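Local coordinates for uncharacterized protein YfeY (Escherichia coli, PDB 2QZB), which is of unknown function but, as a DUF1131-family protein made with a signal sequence, is probably a bacterial lipoprotein, at residues I133-S138 and S160-R165. Sequence-based numbering, arbitrary orientation.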
loop_
_atom_site.group_PDB
_atom_site.type_symbol
_atom_site.label_atom_id
_atom_site.label_comp_id
_atom_site.label_asym_id
_atom_site.label_seq_id
_atom_site.Cartn_x
_atom_site.Cartn_y
_atom_site.Cartn_z
ATOM N N ILE A 133 -4.595 6.716 -3.982
ATOM C CA ILE A 133 -3.870 5.442 -4.233
ATOM C C ILE A 133 -2.479 5.650 -4.838
ATOM O O ILE A 133 -2.295 6.496 -5.753
ATOM C CB ILE A 133 -4.739 4.476 -5.108
ATOM C CG1 ILE A 133 -6.104 4.244 -4.465
ATOM C CG2 ILE A 133 -4.027 3.121 -5.392
ATOM C CD1 ILE A 133 -7.120 3.577 -5.442
ATOM N N SER A 134 -1.503 4.896 -4.301
ATOM C CA SER A 134 -0.130 4.851 -4.767
ATOM C C SER A 134 0.255 3.381 -4.876
ATOM O O SER A 134 -0.380 2.542 -4.245
ATOM C CB SER A 134 0.806 5.495 -3.746
ATOM O OG SER A 134 0.488 6.864 -3.545
ATOM N N TYR A 135 1.299 3.091 -5.649
ATOM C CA TYR A 135 1.831 1.738 -5.798
ATOM C C TYR A 135 3.290 1.815 -5.411
ATOM O O TYR A 135 3.986 2.767 -5.796
ATOM C CB TYR A 135 1.713 1.253 -7.262
ATOM C CG TYR A 135 0.356 1.453 -7.915
ATOM C CD1 TYR A 135 -0.794 0.900 -7.370
ATOM C CD2 TYR A 135 0.230 2.187 -9.098
ATOM C CE1 TYR A 135 -2.035 1.102 -7.947
ATOM C CE2 TYR A 135 -1.009 2.363 -9.704
ATOM C CZ TYR A 135 -2.126 1.820 -9.133
ATOM O OH TYR A 135 -3.357 1.966 -9.734
ATOM N N GLN A 136 3.780 0.857 -4.648
ATOM C CA GLN A 136 5.231 0.728 -4.524
ATOM C C GLN A 136 5.708 -0.377 -5.443
ATOM O O GLN A 136 4.982 -1.363 -5.684
ATOM C CB GLN A 136 5.696 0.461 -3.078
ATOM C CG GLN A 136 5.351 1.573 -2.083
ATOM C CD GLN A 136 6.096 1.445 -0.731
ATOM O OE1 GLN A 136 6.743 0.424 -0.445
ATOM N NE2 GLN A 136 6.001 2.492 0.095
ATOM N N PHE A 137 6.929 -0.218 -5.958
ATOM C CA PHE A 137 7.498 -1.165 -6.921
ATOM C C PHE A 137 8.767 -1.722 -6.325
ATOM O O PHE A 137 9.443 -1.027 -5.570
ATOM C CB PHE A 137 7.803 -0.462 -8.265
ATOM C CG PHE A 137 6.567 -0.150 -9.060
ATOM C CD1 PHE A 137 5.864 1.040 -8.844
ATOM C CD2 PHE A 137 6.078 -1.053 -9.970
ATOM C CE1 PHE A 137 4.707 1.311 -9.544
ATOM C CE2 PHE A 137 4.940 -0.785 -10.675
ATOM C CZ PHE A 137 4.234 0.390 -10.449
ATOM N N SER A 138 9.097 -2.971 -6.639
ATOM C CA SER A 138 10.444 -3.457 -6.311
ATOM C C SER A 138 11.005 -4.320 -7.416
ATOM O O SER A 138 10.254 -4.819 -8.269
ATOM C CB SER A 138 10.544 -4.133 -4.938
ATOM O OG SER A 138 9.404 -4.874 -4.594
ATOM N N SER A 160 4.776 -4.155 -5.570
ATOM C CA SER A 160 4.964 -4.992 -4.377
ATOM C C SER A 160 4.087 -4.522 -3.212
ATOM O O SER A 160 3.923 -5.229 -2.234
ATOM C CB SER A 160 6.424 -4.985 -3.953
ATOM O OG SER A 160 6.857 -3.653 -3.774
ATOM N N LYS A 161 3.499 -3.335 -3.334
ATOM C CA LYS A 161 2.518 -2.876 -2.360
ATOM C C LYS A 161 1.549 -1.888 -3.012
ATOM O O LYS A 161 1.931 -1.137 -3.918
ATOM C CB LYS A 161 3.284 -2.239 -1.209
ATOM C CG LYS A 161 2.490 -1.746 -0.064
ATOM C CD LYS A 161 3.296 -2.017 1.183
ATOM C CE LYS A 161 4.374 -1.005 1.378
ATOM N NZ LYS A 161 5.015 -1.200 2.718
ATOM N N ILE A 162 0.296 -1.897 -2.561
ATOM C CA ILE A 162 -0.657 -0.878 -2.958
ATOM C C ILE A 162 -0.978 -0.065 -1.681
ATOM O O ILE A 162 -1.300 -0.645 -0.623
ATOM C CB ILE A 162 -1.952 -1.488 -3.601
ATOM C CG1 ILE A 162 -1.595 -2.378 -4.821
ATOM C CG2 ILE A 162 -2.927 -0.356 -4.026
ATOM C CD1 ILE A 162 -2.730 -3.140 -5.357
ATOM N N ILE A 163 -0.898 1.259 -1.778
ATOM C CA ILE A 163 -1.102 2.125 -0.602
ATOM C C ILE A 163 -2.298 3.033 -0.797
ATOM O O ILE A 163 -2.403 3.733 -1.820
ATOM C CB ILE A 163 0.153 2.958 -0.335
ATOM C CG1 ILE A 163 1.373 2.031 -0.250
ATOM C CG2 ILE A 163 -0.011 3.837 0.931
ATOM C CD1 ILE A 163 2.636 2.778 -0.331
ATOM N N TRP A 164 -3.204 3.024 0.167
ATOM C CA TRP A 164 -4.298 3.976 0.188
ATOM C C TRP A 164 -4.019 5.003 1.289
ATOM O O TRP A 164 -3.594 4.606 2.399
ATOM C CB TRP A 164 -5.628 3.270 0.474
ATOM C CG TRP A 164 -6.767 4.253 0.693
ATOM C CD1 TRP A 164 -7.566 4.795 -0.268
ATOM C CD2 TRP A 164 -7.227 4.798 1.954
ATOM N NE1 TRP A 164 -8.497 5.643 0.309
ATOM C CE2 TRP A 164 -8.314 5.652 1.671
ATOM C CE3 TRP A 164 -6.824 4.636 3.295
ATOM C CZ2 TRP A 164 -9.007 6.362 2.680
ATOM C CZ3 TRP A 164 -7.507 5.328 4.290
ATOM C CH2 TRP A 164 -8.590 6.189 3.977
ATOM N N ARG A 165 -4.264 6.301 1.024
ATOM C CA ARG A 165 -4.113 7.344 2.084
ATOM C C ARG A 165 -5.331 8.268 2.120
ATOM O O ARG A 165 -5.801 8.671 1.064
ATOM C CB ARG A 165 -2.848 8.184 1.882
ATOM C CG ARG A 165 -1.480 7.481 2.107
ATOM C CD ARG A 165 -0.383 8.415 1.699
ATOM N NE ARG A 165 0.999 7.979 1.984
ATOM C CZ ARG A 165 1.794 7.419 1.077
ATOM N NH1 ARG A 165 1.322 7.190 -0.135
ATOM N NH2 ARG A 165 3.038 7.064 1.369
HETATM O O HOH W 1 -1.465 7.090 -1.655
HETATM O O HOH W 2 7.272 -2.406 -1.431
#
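Ile133, Tyr135 and Ile162 make the buried, apolar face of this antiparallel strand pair, a worked example of how one sheet presents two unlike surfaces. A chi1 of -57° sets CG1 of Ile162 beside the backbone N and turns CG2 opposite that N, to where it meets CG2 of Ile133 at 3.9 Å and the ring edge of Tyr135 at CD1. Between the faces, Ser134 and Ile163 exchange two backbone hydrogen bonds, the one from Ile163 N to Ser134 O nearly straight at 176°. These are neighbouring interior strands of an eight-stranded antiparallel sheet, flanked by 81-84 and 123-126; a classic beta bulge puts both Ser160 and Lys161 opposite Gln136, whose O accepts Ser160 N at 2.8 Å and Lys161 N only weakly. The other face is polar and partly exposed, yet Gln136 packs closely there, its CG 3.4 Å from Ile163 CD1; Lys161 lies alongside, CE 3.3 Å from OE1. Waters make the looser part: one links OE1 to Ser160 OG, while NE2 bonds Glu124. With an alanine here, Ile163 CD1 is likely to lose cover and the water and Glu124 one partner each. Another water joins Ser134 OG, at 2.7 Å, to Arg165 NH1, which also forms a salt bridge with Glu124.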